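PDB 3NYI: fat acid-binding protein from Eubacterium ventriosum, which probably binds long-chain fatty acids as a member of the DegV family, and holds a molecule of stearic acid in its interior. Local coordinates for residues 168-174 and 278-284; 154-158 and 290-296. All blocks are in the same frame, centred on the assembly; numbering follows the deposited sequence.

Contact 1 of 2, residues 168-174 and 278-284. With STE (stearic acid), chain C.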
loop_
_atom_site.group_PDB
_atom_site.type_symbol
_atom_site.label_atom_id
_atom_site.label_comp_id
_atom_site.label_asym_id
_atom_site.label_seq_id
_atom_site.Cartn_x
_atom_site.Cartn_y
_atom_site.Cartn_z
ATOM N N VAL A 168 5.745 -0.881 -13.985
ATOM C CA VAL A 168 6.552 -2.002 -13.499
ATOM C C VAL A 168 7.491 -2.470 -14.612
ATOM O O VAL A 168 7.401 -1.982 -15.727
ATOM C CB VAL A 168 5.662 -3.158 -13.050
ATOM C CG1 VAL A 168 4.812 -2.724 -11.835
ATOM C CG2 VAL A 168 4.764 -3.622 -14.208
ATOM N N GLY A 169 8.393 -3.403 -14.313
ATOM C CA GLY A 169 9.392 -3.815 -15.292
ATOM C C GLY A 169 8.929 -4.854 -16.304
ATOM O O GLY A 169 9.548 -5.031 -17.352
ATOM N N SER A 170 7.834 -5.538 -15.995
ATOM C CA SER A 170 7.323 -6.617 -16.838
ATOM C C SER A 170 5.974 -7.029 -16.285
ATOM O O SER A 170 5.585 -6.581 -15.207
ATOM C CB SER A 170 8.268 -7.825 -16.789
ATOM O OG SER A 170 8.245 -8.432 -15.503
ATOM N N LEU A 171 5.267 -7.895 -17.003
ATOM C CA LEU A 171 3.998 -8.419 -16.508
ATOM C C LEU A 171 4.176 -9.768 -15.808
ATOM O O LEU A 171 3.217 -10.312 -15.266
ATOM C CB LEU A 171 3.007 -8.603 -17.658
ATOM C CG LEU A 171 2.370 -7.360 -18.280
ATOM C CD1 LEU A 171 1.260 -7.787 -19.236
ATOM C CD2 LEU A 171 1.811 -6.473 -17.201
ATOM N N ASP A 172 5.394 -10.305 -15.846
ATOM C CA ASP A 172 5.663 -11.669 -15.373
ATOM C C ASP A 172 5.192 -11.930 -13.941
ATOM O O ASP A 172 4.524 -12.928 -13.667
ATOM C CB ASP A 172 7.158 -11.992 -15.484
ATOM C CG ASP A 172 7.672 -11.919 -16.917
ATOM O OD1 ASP A 172 6.854 -12.021 -17.859
ATOM O OD2 ASP A 172 8.898 -11.761 -17.094
ATOM N N TYR A 173 5.550 -11.038 -13.025
ATOM C CA TYR A 173 5.197 -11.235 -11.618
ATOM C C TYR A 173 3.711 -11.047 -11.337
ATOM O O TYR A 173 3.123 -11.812 -10.571
ATOM C CB TYR A 173 6.046 -10.332 -10.724
ATOM C CG TYR A 173 7.542 -10.532 -10.901
ATOM C CD1 TYR A 173 8.233 -11.454 -10.126
ATOM C CD2 TYR A 173 8.263 -9.795 -11.838
ATOM C CE1 TYR A 173 9.613 -11.644 -10.281
ATOM C CE2 TYR A 173 9.641 -9.970 -11.996
ATOM C CZ TYR A 173 10.313 -10.898 -11.204
ATOM O OH TYR A 173 11.686 -11.091 -11.332
ATOM N N LEU A 174 3.103 -10.024 -11.945
ATOM C CA LEU A 174 1.669 -9.804 -11.809
ATOM C C LEU A 174 0.878 -11.025 -12.256
ATOM O O LEU A 174 -0.050 -11.438 -11.573
ATOM C CB LEU A 174 1.211 -8.576 -12.613
ATOM C CG LEU A 174 1.616 -7.221 -12.039
ATOM C CD1 LEU A 174 1.366 -6.090 -13.046
ATOM C CD2 LEU A 174 0.867 -6.970 -10.732
ATOM N N VAL A 278 6.719 -8.700 -4.554
ATOM C CA VAL A 278 6.605 -10.087 -4.982
ATOM C C VAL A 278 5.690 -10.151 -6.205
ATOM O O VAL A 278 5.886 -10.965 -7.108
ATOM C CB VAL A 278 6.099 -11.009 -3.848
ATOM C CG1 VAL A 278 5.583 -12.333 -4.403
ATOM C CG2 VAL A 278 7.222 -11.266 -2.821
ATOM N N HIS A 279 4.718 -9.247 -6.249
ATOM C CA HIS A 279 3.720 -9.263 -7.302
ATOM C C HIS A 279 4.012 -8.313 -8.468
ATOM O O HIS A 279 3.534 -8.551 -9.578
ATOM C CB HIS A 279 2.316 -9.021 -6.701
ATOM C CG HIS A 279 1.873 -10.142 -5.811
ATOM N ND1 HIS A 279 1.176 -11.233 -6.291
ATOM C CD2 HIS A 279 2.098 -10.387 -4.504
ATOM C CE1 HIS A 279 0.953 -12.080 -5.303
ATOM N NE2 HIS A 279 1.512 -11.589 -4.198
ATOM N N THR A 280 4.800 -7.263 -8.233
ATOM C CA THR A 280 5.147 -6.339 -9.318
ATOM C C THR A 280 6.464 -6.673 -9.990
ATOM O O THR A 280 6.699 -6.260 -11.125
ATOM C CB THR A 280 5.285 -4.875 -8.834
ATOM O OG1 THR A 280 6.324 -4.783 -7.843
ATOM C CG2 THR A 280 3.972 -4.371 -8.255
ATOM N N GLY A 281 7.321 -7.414 -9.285
ATOM C CA GLY A 281 8.713 -7.517 -9.660
ATOM C C GLY A 281 9.486 -6.439 -8.931
ATOM O O GLY A 281 8.894 -5.598 -8.260
ATOM N N PRO A 282 10.818 -6.439 -9.072
ATOM C CA PRO A 282 11.640 -5.508 -8.297
ATOM C C PRO A 282 11.688 -4.088 -8.870
ATOM O O PRO A 282 12.372 -3.253 -8.277
ATOM C CB PRO A 282 13.056 -6.122 -8.380
ATOM C CG PRO A 282 12.987 -7.207 -9.430
ATOM C CD PRO A 282 11.619 -7.210 -10.039
ATOM N N TYR A 283 10.987 -3.798 -9.966
ATOM C CA TYR A 283 11.103 -2.453 -10.559
ATOM C C TYR A 283 9.831 -1.594 -10.622
ATOM O O TYR A 283 9.628 -0.881 -11.601
ATOM C CB TYR A 283 11.733 -2.547 -11.949
ATOM C CG TYR A 283 13.001 -3.365 -11.929
ATOM C CD1 TYR A 283 14.113 -2.932 -11.220
ATOM C CD2 TYR A 283 13.077 -4.582 -12.593
ATOM C CE1 TYR A 283 15.272 -3.686 -11.182
ATOM C CE2 TYR A 283 14.233 -5.341 -12.565
ATOM C CZ TYR A 283 15.326 -4.887 -11.861
ATOM O OH TYR A 283 16.476 -5.641 -11.832
ATOM N N PRO A 284 8.995 -1.617 -9.570
ATOM C CA PRO A 284 7.832 -0.722 -9.621
ATOM C C PRO A 284 8.239 0.713 -9.298
ATOM O O PRO A 284 9.182 0.913 -8.536
ATOM C CB PRO A 284 6.937 -1.243 -8.495
ATOM C CG PRO A 284 7.883 -1.962 -7.534
ATOM C CD PRO A 284 9.206 -2.180 -8.227
HETATM C C1 STE C . -1.330 -12.293 0.168
HETATM O O1 STE C . -2.385 -12.400 0.716
HETATM O O2 STE C . -0.748 -13.278 -0.180
HETATM C C2 STE C . -0.845 -10.897 -0.287
HETATM C C3 STE C . -1.153 -10.676 -1.790
HETATM C C4 STE C . -0.562 -9.323 -2.258
HETATM C C5 STE C . -1.060 -8.957 -3.675
HETATM C C6 STE C . -0.409 -7.633 -4.136
HETATM C C7 STE C . -0.808 -7.291 -5.594
HETATM C C8 STE C . -0.254 -5.883 -5.934
HETATM C C9 STE C . -0.595 -5.484 -7.388
HETATM C C10 STE C . 0.062 -4.111 -7.696
HETATM C C11 STE C . -0.772 -3.013 -7.032
HETATM C C12 STE C . 0.024 -2.004 -6.171
HETATM C C13 STE C . 1.509 -1.859 -6.542
HETATM C C14 STE C . 1.805 -0.336 -6.590
HETATM C C15 STE C . 3.327 -0.062 -6.557
HETATM C C16 STE C . 3.571 1.409 -6.979
HETATM C C17 STE C . 3.476 2.328 -5.743
HETATM C C18 STE C . 3.885 3.776 -6.101
HETATM O O HOH W 1 9.027 -4.895 -11.903
HETATM O O HOH W 2 5.057 -7.955 -12.940
HETATM O O HOH W 3 4.502 -13.108 -8.713
HETATM O O HOH W 4 -0.137 -10.850 -8.865
#
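Tyr173 and Gly281 meet in a buried, water-bridged packing of two helix ends, the start of helix 172-177 on the end of helix 274-280, beside the bound stearic acid. The Tyr173 ring lies with one face over Gly281, whose CA is 3.5 Å from the ring centroid in a CH-pi contact. CG stands anti to the carbonyl carbon (chi1 -57°), which carries the ring across to Gly281; Pro282 CD comes within 3.9 Å of Tyr173 CE2. Gly281 ends its helix with positive phi, where a CB would press on the preceding carbonyl oxygen, so glycine suits the place. Were Tyr173 cut back to an alanine, Gly281 and Pro282 would probably lose their aromatic cover, leaving a gap against the turn after helix 274-280.

The backbones are joined through water. One molecule accepts from Gly169 N and Tyr283 N and donates to Thr280 O; a second donates to Ser170 O and Thr280 O and accepts from Leu174 N. Thr280 CB packs on branched Val168 CG1 at 3.7 Å; its methyl CG2 faces the lipid, 3.9 Å from STE C13, while its hydroxyl is held by Gly281 O. The His279 ring lays a face on STE C5, its NE2 bonded to Thr65, which also binds the ligand. Leu174 CD2 offers aliphatic surface 3.9 Å from STE C9, so Leu174, Thr280 and His279 form part of the wall of this DegV-family protein's fatty-acid pocket.

Contact 2 of 2, residues 154-158 and 290-296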
loop_
_atom_site.group_PDB
_atom_site.type_symbol
_atom_site.label_atom_id
_atom_site.label_comp_id
_atom_site.label_asym_id
_atom_site.label_seq_id
_atom_site.Cartn_x
_atom_site.Cartn_y
_atom_site.Cartn_z
ATOM N N LYS A 154 -15.595 10.449 7.272
ATOM C CA LYS A 154 -14.839 10.929 6.109
ATOM C C LYS A 154 -14.140 9.800 5.370
ATOM O O LYS A 154 -13.622 9.988 4.262
ATOM C CB LYS A 154 -13.825 11.990 6.520
ATOM C CG LYS A 154 -14.474 13.183 7.226
ATOM C CD LYS A 154 -13.458 14.245 7.583
ATOM C CE LYS A 154 -14.089 15.327 8.461
ATOM N NZ LYS A 154 -15.307 15.911 7.830
ATOM N N LEU A 155 -14.131 8.619 5.979
ATOM C CA LEU A 155 -13.372 7.501 5.430
ATOM C C LEU A 155 -13.756 7.107 3.995
ATOM O O LEU A 155 -12.884 6.903 3.162
ATOM C CB LEU A 155 -13.488 6.279 6.347
ATOM C CG LEU A 155 -12.375 5.259 6.144
ATOM C CD1 LEU A 155 -11.064 5.813 6.708
ATOM C CD2 LEU A 155 -12.755 3.949 6.814
ATOM N N ASP A 156 -15.048 6.987 3.704
ATOM C CA ASP A 156 -15.472 6.571 2.366
ATOM C C ASP A 156 -14.947 7.500 1.277
ATOM O O ASP A 156 -14.417 7.047 0.259
ATOM C CB ASP A 156 -16.995 6.505 2.265
ATOM C CG ASP A 156 -17.582 5.294 2.980
ATOM O OD1 ASP A 156 -16.805 4.412 3.418
ATOM O OD2 ASP A 156 -18.825 5.227 3.097
ATOM N N ALA A 157 -15.135 8.799 1.475
ATOM C CA ALA A 157 -14.683 9.782 0.508
ATOM C C ALA A 157 -13.159 9.749 0.347
ATOM O O ALA A 157 -12.640 9.855 -0.771
ATOM C CB ALA A 157 -15.164 11.191 0.902
ATOM N N LEU A 158 -12.444 9.582 1.457
ATOM C CA LEU A 158 -10.986 9.479 1.390
ATOM C C LEU A 158 -10.571 8.287 0.530
ATOM O O LEU A 158 -9.722 8.399 -0.368
ATOM C CB LEU A 158 -10.388 9.335 2.792
ATOM C CG LEU A 158 -10.351 10.605 3.633
ATOM C CD1 LEU A 158 -9.859 10.329 5.056
ATOM C CD2 LEU A 158 -9.484 11.635 2.942
ATOM N N ILE A 290 -4.103 11.289 -2.372
ATOM C CA ILE A 290 -5.344 11.148 -1.626
ATOM C C ILE A 290 -5.831 12.528 -1.247
ATOM O O ILE A 290 -5.025 13.457 -1.125
ATOM C CB ILE A 290 -5.150 10.279 -0.345
ATOM C CG1 ILE A 290 -6.496 9.759 0.181
ATOM C CG2 ILE A 290 -4.427 11.081 0.729
ATOM C CD1 ILE A 290 -6.367 8.632 1.273
ATOM N N ARG A 291 -7.140 12.672 -1.056
ATOM C CA ARG A 291 -7.708 13.968 -0.688
ATOM C C ARG A 291 -7.290 14.318 0.731
ATOM O O ARG A 291 -7.187 13.438 1.579
ATOM C CB ARG A 291 -9.242 13.951 -0.750
ATOM C CG ARG A 291 -9.840 14.200 -2.117
ATOM C CD ARG A 291 -9.652 15.640 -2.532
ATOM N NE ARG A 291 -10.450 16.549 -1.720
ATOM C CZ ARG A 291 -11.663 16.982 -2.055
ATOM N NH1 ARG A 291 -12.237 16.575 -3.182
ATOM N NH2 ARG A 291 -12.306 17.813 -1.252
ATOM N N LYS A 292 -7.051 15.601 0.990
ATOM C CA LYS A 292 -6.857 16.052 2.371
ATOM C C LYS A 292 -8.206 16.049 3.074
ATOM O O LYS A 292 -9.154 16.675 2.598
ATOM C CB LYS A 292 -6.270 17.464 2.421
ATOM C CG LYS A 292 -5.013 17.668 1.615
ATOM C CD LYS A 292 -4.878 19.173 1.316
ATOM C CE LYS A 292 -3.501 19.542 0.817
ATOM N NZ LYS A 292 -3.381 21.025 0.694
ATOM N N TYR A 293 -8.303 15.351 4.203
ATOM C CA TYR A 293 -9.595 15.254 4.893
ATOM C C TYR A 293 -10.245 16.623 5.152
ATOM O O TYR A 293 -11.466 16.733 5.129
ATOM C CB TYR A 293 -9.489 14.460 6.200
ATOM C CG TYR A 293 -9.057 15.291 7.385
ATOM C CD1 TYR A 293 -9.995 15.963 8.164
ATOM C CD2 TYR A 293 -7.713 15.408 7.724
ATOM C CE1 TYR A 293 -9.604 16.736 9.248
ATOM C CE2 TYR A 293 -7.316 16.172 8.808
ATOM C CZ TYR A 293 -8.265 16.836 9.562
ATOM O OH TYR A 293 -7.868 17.592 10.641
ATOM N N GLU A 294 -9.426 17.645 5.398
ATOM C CA GLU A 294 -9.917 18.999 5.720
ATOM C C GLU A 294 -10.809 19.572 4.632
ATOM O O GLU A 294 -11.618 20.471 4.883
ATOM C CB GLU A 294 -8.756 19.985 5.904
ATOM C CG GLU A 294 -7.831 19.672 7.049
ATOM C CD GLU A 294 -6.615 18.890 6.604
ATOM O OE1 GLU A 294 -6.742 18.091 5.652
ATOM O OE2 GLU A 294 -5.536 19.079 7.206
ATOM N N THR A 295 -10.632 19.070 3.417
ATOM C CA THR A 295 -11.291 19.638 2.252
ATOM C C THR A 295 -12.603 18.926 1.930
ATOM O O THR A 295 -13.350 19.344 1.042
ATOM C CB THR A 295 -10.343 19.615 1.026
ATOM O OG1 THR A 295 -10.068 18.261 0.653
ATOM C CG2 THR A 295 -9.031 20.297 1.366
ATOM N N LEU A 296 -12.896 17.859 2.665
ATOM C CA LEU A 296 -14.053 17.031 2.340
ATOM C C LEU A 296 -15.359 17.620 2.854
ATOM O O LEU A 296 -15.376 18.327 3.862
ATOM C CB LEU A 296 -13.868 15.605 2.869
ATOM C CG LEU A 296 -12.829 14.820 2.075
ATOM C CD1 LEU A 296 -12.579 13.467 2.727
ATOM C CD2 LEU A 296 -13.283 14.658 0.636
HETATM O O HOH W 5 -13.634 17.750 6.423
#
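Residues 154-158 of helix 148-161 and the chain end 290-296 come closest at Leu158 and Arg291, whose CA atoms are 5.9 Å apart, where strand 285-291 ends, just ahead of the 3-10 turn 293-295. This is helix-on-sheet packing of an alpha/beta fold: helix 148-161 packs against the end of strand 285-291, an inner strand of its sheet, and the C-terminal turn folds back over the helix.

Leu158, buried and branched, is the wedge between them. Its CD2 touches Leu296 CD1 at 3.6 Å, and its CD1 faces Tyr293 CB; on the strand side Ile290 CG1 lies 3.5 Å from Leu158 O. Ala157, small enough to let the chain end approach, meets Leu296 CD1 with its CB at 3.9 Å. Leu134 and Met141 of helix 128-143 also touch Leu158.

Lys154 suits the outer border, since its methylenes can pack while its ammonium group reaches water. Its CD approaches the edge of the Tyr293 ring near the ring plane, 3.9 Å from CD1, whereas the phenol hydroxyl bonds to Asp144. The turn is pinned from within: Arg291 grips Thr295 OG1 side-on with NE and NH2, the oxygen lying close to the guanidinium plane, and that hydroxyl donates to Lys292 O. The Lys154 chain bends at its last torsion (chi4 -54°), and NZ gives a hydrogen bond of 2.9 Å to a water that donates to Tyr293 O and Leu296 O.

Contact 1 is buried and borders the ligand, whereas contact 2 is only partly buried, where the chain terminus folds over helix 148-161 near the surface. They lie on opposite sides of the chain's centre, with centres about 30 Å apart and nearest atoms about 18 Å apart, yet helix 274-280 is followed, after the turn 281-284, by strand 285-291, so one run of chain supplies the second segment of both. Along the chain, contact 1 is nested inside the loop that contact 2 closes. Water joins the segments in each: several molecules bridge buried backbone in 168-174/278-284, but a single one ties a lysine to the terminal turn in 154-158/290-296, where aliphatic packing predominates.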